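Local coordinates for putative metal-dependent hydrolase (Parabacteroides distasonis ATCC 8503, PDB 3KL7), which binds two zinc ions in a metallo-beta-lactamase fold and is probably a metal-dependent hydrolase, its substrate not being established, at residues Leu70-His75 with Asn146-Thr151; Leu155-Ala160 with Ile175-Leu180; Ala126-Asn131 with Ile166-Asp171. All blocks are in the same frame, centred on the assembly; numbering follows the deposited sequence.

Overall arrangement
Running from the N terminus, the chain first lays down the sheet that holds strand 68-71, followed by the loop with the zinc ligands His73 and His75, and then enters the second sheet with strand 123-128. Contact 1 closes a loop of 70 residues and joins the two sheets of the sandwich through Leu70-His75 and Asn146-Thr151. Contact 3 opens within that loop, at Ala126-Asn131, and closes beyond it at Ile166-Asp171, so the two cross. Contact 2, which opens after contact 1 has closed, crosses contact 3 as well: its strands 155-159 and 177-181 flank the connection that contact 3 fastens beside strand 123-128. Strands 123-128, 146-152, 155-159 and 177-181 are consecutive neighbours in the second sheet.

Contact 1 of 3, residues Leu70-His75 with Asn146-Thr151; sequences LITHEH and NGYILT. With ZN (zinc ion), chain C.
Leu70 sets its CD1 methyl on the ring of Tyr148, 3.5 Å from CE2 and almost over the centre of the face, 11° off the ring normal, a CH-pi contact that presses the aromatic plane against strand 68-71. One residue on, Ile71 turns its side chain away and offers its carbonyl instead: Tyr148 OH donates to Ile71 O at 2.6 Å, approaching from above the carbonyl plane. The phenol is gripped a second time by Asn146 ND2, which donates to Tyr148 OH at 3.1 Å with the hydroxyl lying in the amide plane; the same amide nitrogen also reaches Leu110 O. Together these bonds hold the tyrosine oxygen in place within a buried interface. Thr72 then takes over the backbone link, its carbonyl O receiving Asn146 N at 3.1 Å in a nearly straight bond (168°), while its CG2 methyl lies 3.8 Å from Tyr148 CE2. In the metallo-beta-lactamase fold this is the point where the two facing sheets of the alpha-beta/beta-alpha sandwich meet at the metal site, and the loop from Thr72 onward leads into the His-X-His-X-Asp-His zinc motif. Thr72 OG1 stands between its backbone N and carbonyl carbon (chi1 57°), where it accepts a bond from His73 ND1 and also hydrogen-bonds to Asp52. His73 is thereby held by a second-shell hydroxyl while its other nitrogen, NE2, binds zinc at 2.3 Å. Past Glu74, His75 comes to the same ion through ND1 rather than NE2, also at 2.3 Å. A water 2.0 Å from the zinc is a further ligand, and His140 and Asp162 complete the protein part of the site.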
loop_
_atom_site.group_PDB
_atom_site.type_symbol
_atom_site.label_atom_id
_atom_site.label_comp_id
_atom_site.label_asym_id
_atom_site.label_seq_id
_atom_site.Cartn_x
_atom_site.Cartn_y
_atom_site.Cartn_z
ATOM N N LEU A 70 7.406 -5.763 0.503
ATOM C CA LEU A 70 6.875 -5.127 -0.696
ATOM C C LEU A 70 7.348 -3.668 -0.753
ATOM O O LEU A 70 7.092 -2.909 0.175
ATOM C CB LEU A 70 5.348 -5.096 -0.626
ATOM C CG LEU A 70 4.534 -6.033 -1.455
ATOM C CD1 LEU A 70 4.957 -5.958 -2.936
ATOM C CD2 LEU A 70 4.671 -7.433 -0.914
ATOM N N ILE A 71 7.994 -3.278 -1.834
ATOM C CA ILE A 71 8.311 -1.861 -2.052
ATOM C C ILE A 71 7.516 -1.298 -3.229
ATOM O O ILE A 71 7.577 -1.838 -4.346
ATOM C CB ILE A 71 9.797 -1.633 -2.328
ATOM C CG1 ILE A 71 10.651 -2.297 -1.256
ATOM C CG2 ILE A 71 10.090 -0.122 -2.402
ATOM C CD1 ILE A 71 10.247 -1.934 0.165
ATOM N N THR A 72 6.773 -0.211 -2.985
ATOM C CA THR A 72 5.985 0.458 -4.061
ATOM C C THR A 72 6.874 1.325 -4.983
ATOM O O THR A 72 6.718 1.300 -6.218
ATOM C CB THR A 72 4.899 1.358 -3.473
ATOM O OG1 THR A 72 5.501 2.322 -2.601
ATOM C CG2 THR A 72 3.862 0.536 -2.702
ATOM N N HIS A 73 7.786 2.101 -4.394
ATOM C CA HIS A 73 8.713 2.923 -5.188
ATOM C C HIS A 73 9.874 3.412 -4.357
ATOM O O HIS A 73 9.924 3.169 -3.151
ATOM C CB HIS A 73 7.976 4.101 -5.881
ATOM C CG HIS A 73 7.413 5.120 -4.935
ATOM N ND1 HIS A 73 6.418 4.824 -4.027
ATOM C CD2 HIS A 73 7.682 6.437 -4.783
ATOM C CE1 HIS A 73 6.116 5.915 -3.343
ATOM N NE2 HIS A 73 6.871 6.907 -3.781
ATOM N N GLU A 74 10.797 4.130 -5.015
ATOM C CA GLU A 74 12.165 4.335 -4.526
ATOM C C GLU A 74 12.384 5.512 -3.566
ATOM O O GLU A 74 13.445 5.630 -2.982
ATOM C CB GLU A 74 13.094 4.519 -5.731
ATOM C CG GLU A 74 13.010 5.896 -6.366
ATOM C CD GLU A 74 13.457 5.907 -7.799
ATOM O OE1 GLU A 74 12.646 5.542 -8.687
ATOM O OE2 GLU A 74 14.618 6.296 -8.049
ATOM N N HIS A 75 11.387 6.382 -3.421
ATOM C CA HIS A 75 11.510 7.547 -2.529
ATOM C C HIS A 75 11.823 7.129 -1.082
ATOM O O HIS A 75 11.388 6.076 -0.618
ATOM C CB HIS A 75 10.223 8.405 -2.574
ATOM C CG HIS A 75 10.041 9.164 -3.858
ATOM N ND1 HIS A 75 8.813 9.587 -4.301
ATOM C CD2 HIS A 75 10.932 9.558 -4.797
ATOM C CE1 HIS A 75 8.954 10.221 -5.449
ATOM N NE2 HIS A 75 10.227 10.208 -5.777
ATOM N N ASN A 146 4.776 1.322 -8.639
ATOM C CA ASN A 146 3.694 0.335 -8.513
ATOM C C ASN A 146 2.773 0.633 -7.392
ATOM O O ASN A 146 3.192 1.068 -6.320
ATOM C CB ASN A 146 4.274 -1.068 -8.225
ATOM C CG ASN A 146 5.025 -1.650 -9.386
ATOM O OD1 ASN A 146 4.750 -1.340 -10.562
ATOM N ND2 ASN A 146 5.984 -2.506 -9.077
ATOM N N GLY A 147 1.505 0.390 -7.624
ATOM C CA GLY A 147 0.595 0.029 -6.541
ATOM C C GLY A 147 0.516 -1.502 -6.589
ATOM O O GLY A 147 0.975 -2.095 -7.566
ATOM N N TYR A 148 -0.051 -2.131 -5.537
ATOM C CA TYR A 148 -0.208 -3.611 -5.474
ATOM C C TYR A 148 -1.594 -4.018 -5.028
ATOM O O TYR A 148 -2.168 -3.392 -4.178
ATOM C CB TYR A 148 0.803 -4.232 -4.495
ATOM C CG TYR A 148 2.202 -3.968 -4.875
ATOM C CD1 TYR A 148 2.749 -4.551 -6.013
ATOM C CD2 TYR A 148 2.994 -3.108 -4.127
ATOM C CE1 TYR A 148 4.046 -4.295 -6.381
ATOM C CE2 TYR A 148 4.278 -2.847 -4.490
ATOM C CZ TYR A 148 4.809 -3.441 -5.627
ATOM O OH TYR A 148 6.110 -3.171 -6.002
ATOM N N ILE A 149 -2.122 -5.083 -5.633
ATOM C CA ILE A 149 -3.317 -5.729 -5.136
ATOM C C ILE A 149 -2.854 -7.066 -4.587
ATOM O O ILE A 149 -2.254 -7.870 -5.310
ATOM C CB ILE A 149 -4.385 -5.982 -6.256
ATOM C CG1 ILE A 149 -4.661 -4.722 -7.061
ATOM C CG2 ILE A 149 -5.680 -6.510 -5.659
ATOM C CD1 ILE A 149 -5.608 -4.967 -8.248
ATOM N N LEU A 150 -3.124 -7.286 -3.309
ATOM C CA LEU A 150 -2.728 -8.478 -2.616
ATOM C C LEU A 150 -3.949 -9.261 -2.326
ATOM O O LEU A 150 -4.891 -8.739 -1.723
ATOM C CB LEU A 150 -2.042 -8.107 -1.306
ATOM C CG LEU A 150 -0.895 -7.139 -1.485
ATOM C CD1 LEU A 150 -0.318 -6.741 -0.133
ATOM C CD2 LEU A 150 0.157 -7.779 -2.379
ATOM N N THR A 151 -3.968 -10.514 -2.749
ATOM C CA THR A 151 -5.132 -11.353 -2.553
ATOM C C THR A 151 -4.805 -12.497 -1.582
ATOM O O THR A 151 -3.889 -13.258 -1.810
ATOM C CB THR A 151 -5.648 -11.925 -3.902
ATOM O OG1 THR A 151 -5.885 -10.836 -4.832
ATOM C CG2 THR A 151 -6.951 -12.731 -3.688
HETATM ZN ZN ZN C . 6.695 9.162 -3.399
HETATM O O HOH W 1 7.376 9.386 -1.489
#

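Contact 2 of 3, residues Leu155-Ala160 with Ile175-Leu180; sequences LRVYIA and IDIAFL
Asp176 and Leu155 interlock at the start of this strand pair: Leu155 CD1 rests 3.6 Å from Asp176 CB, crossing that side chain at a slant, while Asp176 OD2 takes the backbone N-H of Arg156 at 3.0 Å on its anti side. From there strands 155-159 and 177-180 run parallel, their axes 3° apart, as neighbours in the second sheet of the metallo-beta-lactamase sandwich. Tyr158 N bonds to Ile177 O, Phe179 N to Tyr158 O and Ala160 N to Phe179 O. On the face carrying Val157, Ile159, Ile177 and Phe179, the aromatic ring is the large bump. Val157 CG1, anti to its own backbone N (chi1 -179°), meets the ring edge at CE1, 3.8 Å away, and Ile159 CG1 lies alongside at CD1, so the two aliphatic residues cradle one side of the phenylalanine. Val157 CG2 fits beside Ile177 CD1. Tyr206 stacks on Phe179, and Phe34 of the facing sheet touches it.

On the opposite face, the CD2-CE2 side of the Tyr158 ring passes obliquely by Ala178 CB. Ile175 CG2 packs 3.7 Å from Tyr158 CB, and Leu180 CD2 rests in the angle between Tyr158 CE2, 3.9 Å away, and Ala160 CB, crossing the tyrosine at about a right angle. The Arg156 chain, bent at chi3, brings NH2 near Ile175 CD1, while NH1 makes a salt bridge to Glu125.

The partly exposed end thus combines a carbonyl, Arg156 O, that accepts from both Asp176 N and Ile177 N with a carboxylate shared between Arg156 N and Lys203, whereas the side chains farther along meet through apolar contacts.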
loop_
_atom_site.group_PDB
_atom_site.type_symbol
_atom_site.label_atom_id
_atom_site.label_comp_id
_atom_site.label_asym_id
_atom_site.label_seq_id
_atom_site.Cartn_x
_atom_site.Cartn_y
_atom_site.Cartn_z
ATOM N N LEU A 155 -9.749 -12.369 -0.270
ATOM C CA LEU A 155 -9.763 -11.015 0.282
ATOM C C LEU A 155 -8.747 -10.183 -0.466
ATOM O O LEU A 155 -7.563 -10.481 -0.418
ATOM C CB LEU A 155 -9.415 -11.045 1.773
ATOM C CG LEU A 155 -9.540 -9.731 2.519
ATOM C CD1 LEU A 155 -10.971 -9.425 2.754
ATOM C CD2 LEU A 155 -8.806 -9.821 3.833
ATOM N N ARG A 156 -9.216 -9.136 -1.154
ATOM C CA ARG A 156 -8.342 -8.292 -1.996
ATOM C C ARG A 156 -8.030 -6.954 -1.349
ATOM O O ARG A 156 -8.914 -6.188 -1.043
ATOM C CB ARG A 156 -8.968 -8.090 -3.394
ATOM C CG ARG A 156 -8.998 -9.406 -4.223
ATOM C CD ARG A 156 -9.958 -9.385 -5.427
ATOM N NE ARG A 156 -9.709 -8.312 -6.404
ATOM C CZ ARG A 156 -8.644 -8.241 -7.214
ATOM N NH1 ARG A 156 -7.688 -9.144 -7.161
ATOM N NH2 ARG A 156 -8.538 -7.248 -8.069
ATOM N N VAL A 157 -6.753 -6.701 -1.142
ATOM C CA VAL A 157 -6.284 -5.483 -0.470
ATOM C C VAL A 157 -5.486 -4.694 -1.478
ATOM O O VAL A 157 -4.479 -5.182 -1.989
ATOM C CB VAL A 157 -5.375 -5.823 0.735
ATOM C CG1 VAL A 157 -4.896 -4.549 1.447
ATOM C CG2 VAL A 157 -6.098 -6.754 1.699
ATOM N N TYR A 158 -5.948 -3.487 -1.787
ATOM C CA TYR A 158 -5.264 -2.602 -2.752
ATOM C C TYR A 158 -4.433 -1.588 -1.998
ATOM O O TYR A 158 -4.965 -0.791 -1.236
ATOM C CB TYR A 158 -6.297 -1.904 -3.638
ATOM C CG TYR A 158 -5.752 -0.784 -4.515
ATOM C CD1 TYR A 158 -4.552 -0.915 -5.177
ATOM C CD2 TYR A 158 -6.470 0.383 -4.696
ATOM C CE1 TYR A 158 -4.058 0.113 -5.999
ATOM C CE2 TYR A 158 -5.978 1.426 -5.507
ATOM C CZ TYR A 158 -4.773 1.277 -6.150
ATOM O OH TYR A 158 -4.287 2.301 -6.954
ATOM N N ILE A 159 -3.120 -1.652 -2.170
ATOM C CA ILE A 159 -2.220 -0.638 -1.620
ATOM C C ILE A 159 -1.729 0.255 -2.790
ATOM O O ILE A 159 -0.939 -0.172 -3.614
ATOM C CB ILE A 159 -1.025 -1.292 -0.880
ATOM C CG1 ILE A 159 -1.559 -2.165 0.310
ATOM C CG2 ILE A 159 -0.013 -0.192 -0.392
ATOM C CD1 ILE A 159 -0.597 -3.156 0.812
ATOM N N ALA A 160 -2.233 1.490 -2.857
ATOM C CA ALA A 160 -2.014 2.325 -4.042
ATOM C C ALA A 160 -0.582 2.823 -4.174
ATOM O O ALA A 160 -0.131 3.092 -5.263
ATOM C CB ALA A 160 -2.988 3.496 -4.064
ATOM N N ILE A 175 -12.382 -4.973 -4.862
ATOM C CA ILE A 175 -11.437 -4.619 -3.822
ATOM C C ILE A 175 -12.164 -4.570 -2.483
ATOM O O ILE A 175 -13.120 -3.837 -2.320
ATOM C CB ILE A 175 -10.744 -3.278 -4.117
ATOM C CG1 ILE A 175 -9.983 -3.345 -5.475
ATOM C CG2 ILE A 175 -9.790 -2.908 -2.990
ATOM C CD1 ILE A 175 -8.775 -4.329 -5.505
ATOM N N ASP A 176 -11.724 -5.398 -1.536
ATOM C CA ASP A 176 -12.302 -5.402 -0.182
ATOM C C ASP A 176 -11.748 -4.239 0.661
ATOM O O ASP A 176 -12.487 -3.569 1.367
ATOM C CB ASP A 176 -12.009 -6.736 0.520
ATOM C CG ASP A 176 -12.754 -7.907 -0.112
ATOM O OD1 ASP A 176 -13.964 -8.096 0.199
ATOM O OD2 ASP A 176 -12.126 -8.652 -0.909
ATOM N N ILE A 177 -10.441 -4.028 0.582
ATOM C CA ILE A 177 -9.760 -3.009 1.414
ATOM C C ILE A 177 -8.802 -2.193 0.562
ATOM O O ILE A 177 -8.046 -2.733 -0.198
ATOM C CB ILE A 177 -8.943 -3.663 2.565
ATOM C CG1 ILE A 177 -9.855 -4.486 3.487
ATOM C CG2 ILE A 177 -8.188 -2.557 3.385
ATOM C CD1 ILE A 177 -9.149 -5.634 4.225
ATOM N N ALA A 178 -8.847 -0.882 0.696
ATOM C CA ALA A 178 -7.987 -0.034 -0.098
ATOM C C ALA A 178 -7.299 0.983 0.740
ATOM O O ALA A 178 -7.879 1.549 1.645
ATOM C CB ALA A 178 -8.791 0.654 -1.242
ATOM N N PHE A 179 -6.044 1.210 0.423
ATOM C CA PHE A 179 -5.283 2.280 0.989
ATOM C C PHE A 179 -4.981 3.279 -0.106
ATOM O O PHE A 179 -4.309 2.951 -1.073
ATOM C CB PHE A 179 -3.971 1.741 1.606
ATOM C CG PHE A 179 -4.195 0.803 2.777
ATOM C CD1 PHE A 179 -4.534 -0.529 2.560
ATOM C CD2 PHE A 179 -4.090 1.255 4.070
ATOM C CE1 PHE A 179 -4.752 -1.377 3.618
ATOM C CE2 PHE A 179 -4.313 0.411 5.129
ATOM C CZ PHE A 179 -4.646 -0.903 4.907
ATOM N N LEU A 180 -5.494 4.498 0.051
ATOM C CA LEU A 180 -5.214 5.606 -0.882
ATOM C C LEU A 180 -4.433 6.718 -0.181
ATOM O O LEU A 180 -4.721 7.048 0.994
ATOM C CB LEU A 180 -6.523 6.179 -1.426
ATOM C CG LEU A 180 -7.335 5.191 -2.242
ATOM C CD1 LEU A 180 -8.683 5.822 -2.704
ATOM C CD2 LEU A 180 -6.501 4.686 -3.438
#

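Contact 3 of 3, residues Ala126-Asn131 with Ile166-Asp171; sequences AVPAYN and IPEMKD
Ile166, Tyr130 and Pro128 bury the most surface here, and they join the end of strand 123-128 to the connection between strands 155-159 and 177-181 in the metallo-beta-lactamase fold. That connection starts a short 3-10 turn just after Ile166, in which Met169 N returns to Ile166 O. Ile166 presents two arms to the tyrosine. Its CG2 methyl sits over the ring centre, 3.6 Å from the centroid and 13° off the normal, a CH-pi contact, and the same methyl is 3.3 Å from Tyr130 O. Its CD1 reaches farther along, to 3.5 Å from Tyr130 CE1 and 3.6 Å from Pro128 O, and touches Pro128 CB as well. This spread of the branches follows from CG1 lying between the backbone N and carbonyl carbon (chi1 59°), which leaves CG2 beside the backbone N.

Tyr130 itself is swung by a similar torsion, so that its ring spans the isoleucine and its hydroxyl arrives at the carboxylate of Glu168. Pro128 CG touches the aliphatic part of Glu168, 4.0 Å from its CG, the two side chains meeting at about a right angle.

Glu168 OE2 is salt-bridged to Arg142, which would probably stabilise the carboxylate as an anion, and Asn131, next to Tyr130, hydrogen-bonds through OD1 to ND1 of the zinc ligand His140. The contact thus lies beside a second-shell link to the metal site. Tyr130 OH donates to Glu168 OE1 at 2.5 Å on its syn lone pair, with the ring and carboxylate planes turned 82° from each other.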
loop_
_atom_site.group_PDB
_atom_site.type_symbol
_atom_site.label_atom_id
_atom_site.label_comp_id
_atom_site.label_asym_id
_atom_site.label_seq_id
_atom_site.Cartn_x
_atom_site.Cartn_y
_atom_site.Cartn_z
ATOM N N ALA A 126 0.641 -5.996 -9.760
ATOM C CA ALA A 126 1.184 -4.654 -9.782
ATOM C C ALA A 126 0.357 -3.772 -10.723
ATOM O O ALA A 126 0.107 -4.121 -11.898
ATOM C CB ALA A 126 2.686 -4.662 -10.216
ATOM N N VAL A 127 -0.065 -2.637 -10.206
ATOM C CA VAL A 127 -0.900 -1.731 -10.942
ATOM C C VAL A 127 -0.217 -0.347 -10.955
ATOM O O VAL A 127 0.703 -0.108 -10.185
ATOM C CB VAL A 127 -2.320 -1.654 -10.316
ATOM C CG1 VAL A 127 -3.087 -2.998 -10.542
ATOM C CG2 VAL A 127 -2.235 -1.317 -8.821
ATOM N N PRO A 128 -0.657 0.550 -11.849
ATOM C CA PRO A 128 -0.001 1.837 -11.943
ATOM C C PRO A 128 -0.213 2.725 -10.718
ATOM O O PRO A 128 -1.203 2.584 -9.995
ATOM C CB PRO A 128 -0.639 2.475 -13.200
ATOM C CG PRO A 128 -1.302 1.366 -13.910
ATOM C CD PRO A 128 -1.702 0.393 -12.869
ATOM N N ALA A 129 0.728 3.622 -10.498
ATOM C CA ALA A 129 0.633 4.601 -9.461
ATOM C C ALA A 129 1.499 5.817 -9.917
ATOM O O ALA A 129 2.746 5.731 -9.915
ATOM C CB ALA A 129 1.137 4.021 -8.134
ATOM N N TYR A 130 0.827 6.922 -10.330
ATOM C CA TYR A 130 1.526 8.121 -10.881
ATOM C C TYR A 130 0.697 9.406 -10.767
ATOM O O TYR A 130 -0.522 9.375 -10.497
ATOM C CB TYR A 130 1.889 7.905 -12.351
ATOM C CG TYR A 130 0.688 7.661 -13.248
ATOM C CD1 TYR A 130 0.129 6.386 -13.363
ATOM C CD2 TYR A 130 0.109 8.703 -13.980
ATOM C CE1 TYR A 130 -0.971 6.151 -14.176
ATOM C CE2 TYR A 130 -0.988 8.484 -14.791
ATOM C CZ TYR A 130 -1.532 7.195 -14.887
ATOM O OH TYR A 130 -2.634 6.961 -15.701
ATOM N N ASN A 131 1.363 10.536 -10.984
ATOM C CA ASN A 131 0.736 11.847 -10.868
ATOM C C ASN A 131 0.087 12.237 -12.172
ATOM O O ASN A 131 0.615 11.959 -13.247
ATOM C CB ASN A 131 1.779 12.898 -10.468
ATOM C CG ASN A 131 2.184 12.794 -8.999
ATOM O OD1 ASN A 131 3.218 12.176 -8.661
ATOM N ND2 ASN A 131 1.369 13.387 -8.110
ATOM N N ILE A 166 -5.922 8.422 -10.844
ATOM C CA ILE A 166 -5.643 8.038 -12.222
ATOM C C ILE A 166 -6.801 7.235 -12.813
ATOM O O ILE A 166 -7.545 6.583 -12.067
ATOM C CB ILE A 166 -4.323 7.242 -12.318
ATOM C CG1 ILE A 166 -4.377 5.954 -11.447
ATOM C CG2 ILE A 166 -3.173 8.107 -11.904
ATOM C CD1 ILE A 166 -3.221 5.005 -11.703
ATOM N N PRO A 167 -6.965 7.281 -14.167
ATOM C CA PRO A 167 -8.104 6.623 -14.841
ATOM C C PRO A 167 -8.087 5.103 -14.754
ATOM O O PRO A 167 -9.131 4.466 -14.927
ATOM C CB PRO A 167 -7.972 7.087 -16.315
ATOM C CG PRO A 167 -6.570 7.438 -16.485
ATOM C CD PRO A 167 -6.085 7.966 -15.135
ATOM N N GLU A 168 -6.918 4.527 -14.497
ATOM C CA GLU A 168 -6.793 3.092 -14.362
ATOM C C GLU A 168 -7.461 2.567 -13.091
ATOM O O GLU A 168 -7.639 1.371 -12.934
ATOM C CB GLU A 168 -5.316 2.663 -14.367
ATOM C CG GLU A 168 -4.669 2.650 -15.739
ATOM C CD GLU A 168 -3.902 3.922 -16.047
ATOM O OE1 GLU A 168 -4.227 4.997 -15.474
ATOM O OE2 GLU A 168 -2.967 3.846 -16.872
HETATM N N MSE A 169 -7.819 3.446 -12.184
HETATM C CA MSE A 169 -8.507 2.992 -10.999
HETATM C C MSE A 169 -9.899 2.447 -11.334
HETATM O O MSE A 169 -10.412 1.615 -10.627
HETATM C CB MSE A 169 -8.551 4.078 -9.937
HETATM C CG MSE A 169 -7.325 4.057 -9.058
HETATM SE SE MSE A 169 -7.262 5.514 -7.972
HETATM C CE MSE A 169 -5.503 5.292 -7.177
ATOM N N LYS A 170 -10.482 2.904 -12.454
ATOM C CA LYS A 170 -11.765 2.337 -12.939
ATOM C C LYS A 170 -11.630 0.836 -13.217
ATOM O O LYS A 170 -12.606 0.119 -13.200
ATOM C CB LYS A 170 -12.252 3.067 -14.208
ATOM C CG LYS A 170 -12.858 4.474 -13.942
ATOM C CD LYS A 170 -13.346 5.171 -15.287
ATOM C CE LYS A 170 -12.145 5.701 -16.141
ATOM N NZ LYS A 170 -12.545 6.034 -17.585
ATOM N N ASP A 171 -10.396 0.374 -13.451
ATOM C CA ASP A 171 -10.129 -1.050 -13.789
ATOM C C ASP A 171 -9.970 -1.969 -12.546
ATOM O O ASP A 171 -9.855 -3.199 -12.679
ATOM C CB ASP A 171 -8.880 -1.135 -14.687
ATOM C CG ASP A 171 -9.072 -0.373 -16.049
ATOM O OD1 ASP A 171 -10.158 -0.513 -16.643
ATOM O OD2 ASP A 171 -8.131 0.371 -16.495
#